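PDB 6NRU: CobC from Shigella flexneri 2a, which removes the 5'-phosphate from alpha-ribazole 5'-phosphate and adenosylcobalamin 5'-phosphate, probably through a phosphohistidine intermediate, in the assembly of the nucleotide loop of cobalamin. Local coordinates for residues Gly12-Asn17 with Thr28-Arg33; Glu36-Leu41 with Ala65-Ser70; Trp7-Gly12 with Asn146-Ser151. All coordinates share one frame; numbering follows the deposited sequence.

Interaction 1: Gly12-Asn17 with Thr28-Arg33; sequences GETQAN and TPLTAR. With SO4 (sulfate ion), chain M; SO4 (sulfate ion), chain N.
Glu13 and Thr14 meet Leu30 and Thr31 in a loop-to-loop contact centred on a single backbone bridge, between the turn that follows strand 5-10 and the segment leading into helix 32-44. The CA atoms of Thr14 and Leu30 come within 4.2 Å. Two backbone bonds hold the bridge: Thr31 N to Glu13 O at 3.0 Å, with the donor 36° above the carbonyl plane, and Gln15 N to Pro29 O at 3.1 Å. With CG2 of Thr28 between the backbone N and the carbonyl carbon, OG1 is turned (chi1 169°) to accept Ala16 N at 3.2 Å. Segment 28-33 thus takes up two amides at the start of helix 15-18, with Thr14 at the N-cap. Gly12 and Glu13 complete the Arg-His-Gly-Glu signature of the histidine phosphatases, just after His11, the probable phosphohistidine. The methyl CG2 of Thr31 lies against the Thr14 carbonyl carbon, and that of Thr14 meets Leu30 CD1 at 3.7 Å; beyond them, Leu30 leans on Arg60, His63 and Thr64 of helix 59-69. The extended Glu13 side chain divides its two oxygens. OE1 approaches Thr31 OG1, at a modelled separation too short to be taken literally, while that hydroxyl also caps helix 32-44 through a weak bond to Gly34 N. OE2 makes a salt bridge to Arg33 NH1 at 3.3 Å, the carboxylate and guanidinium planes 71° apart. From its edge the same guanidinium sends NE to O2 of sulfate M at 2.5 Å. Asn17 ND2 donates to O2 of sulfate N, also at 2.5 Å, while its OD1 accepts Gln178 NE2.

Interaction 2: Glu36-Leu41 with Ala65-Ser70; sequences EQAQNL and ARLVLS. With SO4 (sulfate ion), chain M.
Val68 O, near the end of helix 59-69, is hydrogen-bonded to His42 ND1 of helix 32-44, a polar link at one end of a contact in which Leu67 and Val68 rest on Ala38 and Leu41. Between the segments themselves the contact is apolar, without a hydrogen bond. The local axes approach to 7.4 Å and cross at -35°, a close approach consistent with the small side chain of Ala38 between them. Its CB points at helix 59-69 and touches Leu67 twice: CB at 3.7 Å and the branch CD1 at 3.8 Å. The other branch of Leu67, CD2, turns alongside the aliphatic CG of Gln39, a looser approach on the more exposed margin. On the inner margin Val68 works mainly through CG2. With CG1 anti to the backbone N (chi1 -179°), CG2 is left beside that N, where it fits between Ala38 and Leu41, one turn apart on the facing helix, 3.7 Å from Ala38 O and 4.1 Å from Leu41 CB. Leu41 and Val68 both go on to touch Ile9 of strand 5-10, so the groove between the helices is floored by the sheet. On another side of helix 32-44, the amide of Gln37 turns OE1 to the turn after strand 5-10, and NE2 donates to O1 of sulfate M at 3.1 Å, a fairly straight bond (156°). Both partners are consistent with the modelled orientation of the amide. Helices 32-44 and 59-69 connect strands 5-10, 52-55 and 76-78 in beta-alpha-beta crossovers and pack side by side on one face of the sheet, as in the alpha/beta fold of the histidine phosphatases.

Interaction 3: Trp7-Gly12 with Asn146-Ser151; sequences WLIRHG and NILIVS. With SO4 (sulfate ion), chain N.
Trp7 to His11 run beside Asn146 to Ser151 as neighbouring parallel strands, their local axes 4.7 Å apart. Five backbone bonds join them, from Trp7 N to Ile147 O at 2.7 Å through to His11 N and Ser151 O at 3.2 Å, the last carrying the pairing past the end of strand 5-10 to His11, the probable phosphohistidine. One side-chain bond is added: Trp7 NE1 donates to Asn146 OD1 at 2.9 Å, the oxygen lying in the indole plane and offering an in-plane lone pair. Apolar contacts fall on both faces. Leu148 CD1 touches Ile9 CD1 at 3.8 Å and Trp7 CB on one; Leu8 CD2 lies alongside Ile149 CB on the other, toward helix 153-163. Sulfate N gathers the polar ends: Arg10, its chain extended, brings NH2 to O3 edge-on, and His11 NE2 makes a weak bond to O4 at 3.2 Å. His11 ND1 donates to Gly12 O at 2.8 Å, which probably helps to orient the ring, with NE2 toward the anion. Asn17 and Arg60 also bind this sulfate. A histidine just past the C-terminal end of a central parallel strand, facing an anion pocket, is characteristic of the histidine phosphatase active site.

In the fold
Gly12 belongs to both interaction 1 and interaction 3, whose centres lie about 17 Å apart: strand 5-10 delivers His11, and the turn after it is pinned to segment 28-33. Sulfate N, consistent with the position of a substrate phosphate, is shared by these two, while sulfate M joins interaction 1 to interaction 2. Those two also meet directly through the probable hydrogen bond from Glu13 N to Gln37 OE1, 2.8 Å. Interaction 2 covers the sheet of interaction 3, their centres about 11 Å apart, with Leu41 CD1 3.8 Å from Ile9 CG2 and Ala65 CB 3.9 Å from Val150 CG2. The side chain of His11, in interaction 3, is about 5 Å from that of Glu84, the probable proton donor/acceptor.

Interaction 1: Gly12-Asn17 with Thr28-Arg33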
# COMPACT_ATOMS: atom_id res chain seq x y z
N GLY A 12 7.78 -1.90 4.97
CA GLY A 12 8.93 -1.17 5.45
C GLY A 12 9.86 -0.74 4.33
O GLY A 12 9.63 -0.99 3.14
N GLU A 13 10.95 -0.08 4.73
CA GLU A 13 11.93 0.42 3.78
C GLU A 13 12.53 -0.73 2.98
O GLU A 13 12.72 -1.84 3.49
CB GLU A 13 13.04 1.18 4.51
CG GLU A 13 14.06 1.83 3.60
CD GLU A 13 15.32 2.25 4.33
OE1 GLU A 13 16.03 1.37 4.86
OE2 GLU A 13 15.60 3.47 4.37
N THR A 14 12.82 -0.46 1.71
CA THR A 14 13.41 -1.44 0.81
C THR A 14 14.66 -0.84 0.16
O THR A 14 14.91 0.36 0.24
CB THR A 14 12.42 -1.90 -0.26
OG1 THR A 14 12.03 -0.78 -1.07
CG2 THR A 14 11.18 -2.50 0.38
N GLN A 15 15.45 -1.71 -0.47
CA GLN A 15 16.69 -1.25 -1.09
C GLN A 15 16.41 -0.30 -2.24
O GLN A 15 17.19 0.64 -2.47
CB GLN A 15 17.51 -2.45 -1.58
CG GLN A 15 18.90 -2.09 -2.07
CD GLN A 15 19.74 -1.45 -0.98
OE1 GLN A 15 19.83 -1.95 0.14
NE2 GLN A 15 20.38 -0.32 -1.31
N ALA A 16 15.33 -0.52 -2.98
CA ALA A 16 14.96 0.40 -4.05
C ALA A 16 14.69 1.79 -3.51
O ALA A 16 15.04 2.80 -4.14
CB ALA A 16 13.75 -0.13 -4.82
N ASN A 17 14.05 1.87 -2.34
CA ASN A 17 13.84 3.16 -1.69
C ASN A 17 15.17 3.82 -1.36
O ASN A 17 15.38 5.01 -1.62
CB ASN A 17 13.00 2.99 -0.42
CG ASN A 17 11.61 2.47 -0.71
OD1 ASN A 17 10.99 1.83 0.14
ND2 ASN A 17 11.12 2.73 -1.91
N THR A 28 12.20 -6.28 -4.70
CA THR A 28 13.31 -5.68 -3.97
C THR A 28 13.21 -6.01 -2.49
O THR A 28 12.11 -6.00 -1.92
CB THR A 28 13.33 -4.17 -4.17
OG1 THR A 28 14.26 -3.57 -3.25
CG2 THR A 28 11.95 -3.58 -3.95
N PRO A 29 14.32 -6.31 -1.83
CA PRO A 29 14.26 -6.81 -0.45
C PRO A 29 14.09 -5.69 0.56
O PRO A 29 14.43 -4.53 0.33
CB PRO A 29 15.62 -7.49 -0.27
CG PRO A 29 16.53 -6.70 -1.15
CD PRO A 29 15.71 -6.26 -2.34
N LEU A 30 13.55 -6.07 1.72
CA LEU A 30 13.48 -5.16 2.85
C LEU A 30 14.88 -4.91 3.41
O LEU A 30 15.70 -5.82 3.50
CB LEU A 30 12.59 -5.75 3.95
CG LEU A 30 11.21 -5.15 4.23
CD1 LEU A 30 10.40 -5.01 2.96
CD2 LEU A 30 10.46 -6.01 5.25
N THR A 31 15.14 -3.65 3.77
CA THR A 31 16.38 -3.28 4.45
C THR A 31 16.21 -3.47 5.95
O THR A 31 15.11 -3.33 6.50
CB THR A 31 16.76 -1.83 4.17
OG1 THR A 31 15.92 -0.95 4.92
CG2 THR A 31 16.63 -1.51 2.69
N ALA A 32 17.34 -3.73 6.63
CA ALA A 32 17.35 -3.92 8.08
C ALA A 32 16.50 -2.88 8.80
O ALA A 32 15.91 -3.17 9.84
CB ALA A 32 18.79 -3.88 8.59
N ARG A 33 16.41 -1.66 8.25
CA ARG A 33 15.51 -0.67 8.80
C ARG A 33 14.05 -1.06 8.58
O ARG A 33 13.21 -0.85 9.46
CB ARG A 33 15.79 0.70 8.18
CG ARG A 33 14.95 1.83 8.74
CD ARG A 33 15.40 3.17 8.17
NE ARG A 33 14.44 4.23 8.42
CZ ARG A 33 14.44 5.41 7.79
NH1 ARG A 33 15.37 5.67 6.88
NH2 ARG A 33 13.53 6.32 8.08
S SO4 M . 12.14 4.25 11.46
O1 SO4 M . 10.77 4.02 11.00
O2 SO4 M . 12.94 4.77 10.36
O3 SO4 M . 12.13 5.21 12.55
O4 SO4 M . 12.72 2.99 11.93
S SO4 N . 7.53 2.53 -2.73
O1 SO4 N . 6.64 2.89 -3.82
O2 SO4 N . 8.90 2.88 -3.08
O3 SO4 N . 7.14 3.24 -1.52
O4 SO4 N . 7.44 1.09 -2.48

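Interaction 2: Glu36-Leu41 with Ala65-Ser70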
# COMPACT_ATOMS: atom_id res chain seq x y z
N GLU A 36 13.19 -3.58 11.08
CA GLU A 36 12.98 -2.90 12.36
C GLU A 36 11.64 -2.18 12.39
O GLU A 36 10.96 -2.16 13.42
CB GLU A 36 14.12 -1.90 12.62
CG GLU A 36 15.38 -2.53 13.18
CD GLU A 36 16.64 -1.77 12.78
OE1 GLU A 36 16.52 -0.70 12.14
OE2 GLU A 36 17.75 -2.25 13.10
N GLN A 37 11.24 -1.58 11.26
CA GLN A 37 9.94 -0.91 11.20
C GLN A 37 8.80 -1.90 11.38
O GLN A 37 7.82 -1.61 12.07
CB GLN A 37 9.80 -0.18 9.86
CG GLN A 37 10.63 1.07 9.74
CD GLN A 37 10.67 1.58 8.31
OE1 GLN A 37 10.57 0.80 7.36
NE2 GLN A 37 10.83 2.89 8.15
N ALA A 38 8.90 -3.08 10.75
CA ALA A 38 7.83 -4.06 10.86
C ALA A 38 7.81 -4.71 12.24
O ALA A 38 6.74 -4.96 12.80
CB ALA A 38 7.97 -5.12 9.77
N GLN A 39 8.99 -4.97 12.81
CA GLN A 39 9.06 -5.58 14.13
C GLN A 39 8.49 -4.64 15.19
O GLN A 39 7.79 -5.09 16.11
CB GLN A 39 10.50 -5.94 14.47
CG GLN A 39 11.01 -7.19 13.77
CD GLN A 39 12.51 -7.32 13.87
OE1 GLN A 39 13.21 -6.35 14.15
NE2 GLN A 39 13.02 -8.53 13.64
N ASN A 40 8.80 -3.35 15.09
CA ASN A 40 8.21 -2.38 16.00
C ASN A 40 6.70 -2.32 15.84
O ASN A 40 5.96 -2.23 16.83
CB ASN A 40 8.84 -1.00 15.76
CG ASN A 40 8.45 0.01 16.82
OD1 ASN A 40 8.16 -0.34 17.97
ND2 ASN A 40 8.44 1.28 16.45
N LEU A 41 6.22 -2.39 14.59
CA LEU A 41 4.78 -2.40 14.35
C LEU A 41 4.11 -3.62 14.97
O LEU A 41 2.95 -3.54 15.40
CB LEU A 41 4.50 -2.36 12.85
CG LEU A 41 4.47 -0.99 12.18
CD1 LEU A 41 4.50 -1.15 10.67
CD2 LEU A 41 3.24 -0.21 12.62
N ALA A 65 4.10 -8.42 6.56
CA ALA A 65 2.97 -9.03 7.25
C ALA A 65 3.41 -10.17 8.16
O ALA A 65 2.78 -10.41 9.20
CB ALA A 65 1.94 -9.53 6.23
N ARG A 66 4.48 -10.88 7.80
CA ARG A 66 5.00 -11.92 8.67
C ARG A 66 5.55 -11.33 9.97
O ARG A 66 5.28 -11.84 11.06
CB ARG A 66 6.09 -12.72 7.95
CG ARG A 66 5.60 -13.96 7.21
CD ARG A 66 6.63 -14.42 6.18
NE ARG A 66 7.99 -14.23 6.67
CZ ARG A 66 9.04 -13.95 5.90
NH1 ARG A 66 8.88 -13.81 4.59
NH2 ARG A 66 10.24 -13.79 6.44
N LEU A 67 6.31 -10.24 9.86
CA LEU A 67 6.96 -9.67 11.03
C LEU A 67 5.96 -8.99 11.95
O LEU A 67 6.09 -9.06 13.18
CB LEU A 67 8.05 -8.68 10.59
CG LEU A 67 9.16 -9.31 9.76
CD1 LEU A 67 9.98 -8.24 9.04
CD2 LEU A 67 10.05 -10.17 10.63
N VAL A 68 4.96 -8.33 11.39
CA VAL A 68 3.93 -7.71 12.21
C VAL A 68 3.11 -8.78 12.93
O VAL A 68 2.76 -8.63 14.10
CB VAL A 68 3.04 -6.79 11.36
CG1 VAL A 68 1.98 -6.11 12.23
CG2 VAL A 68 3.88 -5.74 10.65
N LEU A 69 2.73 -9.80 12.19
CA LEU A 69 1.97 -10.90 12.74
C LEU A 69 2.70 -11.79 13.72
O LEU A 69 2.13 -12.19 14.68
CB LEU A 69 1.36 -11.73 11.63
CG LEU A 69 0.17 -11.07 10.96
CD1 LEU A 69 -0.79 -12.12 10.46
CD2 LEU A 69 -0.52 -10.14 11.93
N SER A 70 3.96 -12.12 13.45
CA SER A 70 4.74 -12.98 14.36
C SER A 70 4.09 -14.35 14.62
O SER A 70 3.81 -15.09 13.69
CB SER A 70 5.18 -12.24 15.63
OG SER A 70 5.74 -13.11 16.58
S SO4 M . 12.14 4.25 11.46
O1 SO4 M . 10.77 4.02 11.00
O2 SO4 M . 12.94 4.77 10.36
O3 SO4 M . 12.13 5.21 12.55
O4 SO4 M . 12.72 2.99 11.93

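Interaction 3: Trp7-Gly12 with Asn146-Ser151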
# COMPACT_ATOMS: atom_id res chain seq x y z
N TRP A 7 -7.13 -1.48 9.24
CA TRP A 7 -5.83 -1.07 9.75
C TRP A 7 -4.84 -1.12 8.60
O TRP A 7 -4.58 -2.20 8.05
CB TRP A 7 -5.38 -1.95 10.91
CG TRP A 7 -6.37 -2.01 12.04
CD1 TRP A 7 -7.55 -2.71 12.07
CD2 TRP A 7 -6.27 -1.34 13.30
NE1 TRP A 7 -8.18 -2.52 13.27
CE2 TRP A 7 -7.42 -1.68 14.04
CE3 TRP A 7 -5.33 -0.49 13.88
CZ2 TRP A 7 -7.65 -1.20 15.33
CZ3 TRP A 7 -5.56 -0.01 15.16
CH2 TRP A 7 -6.71 -0.37 15.87
N LEU A 8 -4.30 0.03 8.21
CA LEU A 8 -3.46 0.15 7.03
C LEU A 8 -1.99 0.18 7.44
O LEU A 8 -1.60 0.97 8.30
CB LEU A 8 -3.82 1.41 6.24
CG LEU A 8 -5.32 1.64 6.02
CD1 LEU A 8 -5.57 2.92 5.25
CD2 LEU A 8 -5.94 0.44 5.31
N ILE A 9 -1.19 -0.68 6.82
CA ILE A 9 0.25 -0.72 7.03
C ILE A 9 0.93 -0.78 5.67
O ILE A 9 0.66 -1.70 4.88
CB ILE A 9 0.68 -1.91 7.90
CG1 ILE A 9 0.28 -1.69 9.36
CG2 ILE A 9 2.19 -2.13 7.79
CD1 ILE A 9 0.83 -2.74 10.30
N ARG A 10 1.79 0.19 5.39
CA ARG A 10 2.66 0.14 4.23
C ARG A 10 3.93 -0.62 4.60
O ARG A 10 4.43 -0.50 5.72
CB ARG A 10 2.99 1.55 3.75
CG ARG A 10 4.07 1.65 2.68
CD ARG A 10 4.52 3.09 2.53
NE ARG A 10 5.61 3.26 1.56
CZ ARG A 10 6.25 4.41 1.37
NH1 ARG A 10 5.91 5.48 2.07
NH2 ARG A 10 7.22 4.49 0.48
N HIS A 11 4.44 -1.41 3.65
CA HIS A 11 5.64 -2.20 3.89
C HIS A 11 6.82 -1.31 4.26
O HIS A 11 6.88 -0.13 3.91
CB HIS A 11 5.98 -3.03 2.66
CG HIS A 11 6.33 -2.21 1.46
ND1 HIS A 11 7.58 -1.65 1.28
CD2 HIS A 11 5.61 -1.85 0.38
CE1 HIS A 11 7.61 -0.98 0.14
NE2 HIS A 11 6.42 -1.08 -0.42
N GLY A 12 7.78 -1.90 4.97
CA GLY A 12 8.93 -1.17 5.45
C GLY A 12 9.86 -0.74 4.33
O GLY A 12 9.63 -0.99 3.14
N ASN A 146 -11.92 -6.04 12.42
CA ASN A 146 -10.61 -5.40 12.41
C ASN A 146 -9.75 -6.08 11.35
O ASN A 146 -9.04 -7.05 11.64
CB ASN A 146 -9.95 -5.46 13.79
CG ASN A 146 -10.68 -4.61 14.81
OD1 ASN A 146 -10.48 -3.40 14.89
ND2 ASN A 146 -11.55 -5.25 15.60
N ILE A 147 -9.80 -5.56 10.13
CA ILE A 147 -9.07 -6.10 9.00
C ILE A 147 -7.77 -5.31 8.85
O ILE A 147 -7.79 -4.09 8.71
CB ILE A 147 -9.90 -6.04 7.71
CG1 ILE A 147 -11.28 -6.66 7.95
CG2 ILE A 147 -9.18 -6.72 6.57
CD1 ILE A 147 -12.24 -6.48 6.80
N LEU A 148 -6.64 -6.02 8.88
CA LEU A 148 -5.34 -5.41 8.65
C LEU A 148 -4.98 -5.53 7.18
O LEU A 148 -5.07 -6.62 6.60
CB LEU A 148 -4.27 -6.09 9.51
CG LEU A 148 -2.82 -5.76 9.13
CD1 LEU A 148 -2.50 -4.30 9.44
CD2 LEU A 148 -1.86 -6.69 9.83
N ILE A 149 -4.57 -4.41 6.58
CA ILE A 149 -4.20 -4.36 5.17
C ILE A 149 -2.72 -4.01 5.07
O ILE A 149 -2.30 -2.94 5.54
CB ILE A 149 -5.06 -3.35 4.39
CG1 ILE A 149 -6.52 -3.78 4.42
CG2 ILE A 149 -4.55 -3.21 2.97
CD1 ILE A 149 -7.41 -2.94 3.53
N VAL A 150 -1.94 -4.90 4.47
CA VAL A 150 -0.51 -4.69 4.25
C VAL A 150 -0.32 -4.47 2.75
O VAL A 150 -0.51 -5.40 1.95
CB VAL A 150 0.33 -5.86 4.75
CG1 VAL A 150 1.81 -5.52 4.68
CG2 VAL A 150 -0.07 -6.24 6.17
N SER A 151 0.06 -3.26 2.37
CA SER A 151 0.17 -2.92 0.96
C SER A 151 1.25 -1.88 0.71
O SER A 151 2.29 -1.88 1.38
CB SER A 151 -1.18 -2.42 0.42
OG SER A 151 -1.18 -2.39 -0.99
S SO4 N . 7.53 2.53 -2.73
O1 SO4 N . 6.64 2.89 -3.82
O2 SO4 N . 8.90 2.88 -3.08
O3 SO4 N . 7.14 3.24 -1.52
O4 SO4 N . 7.44 1.09 -2.48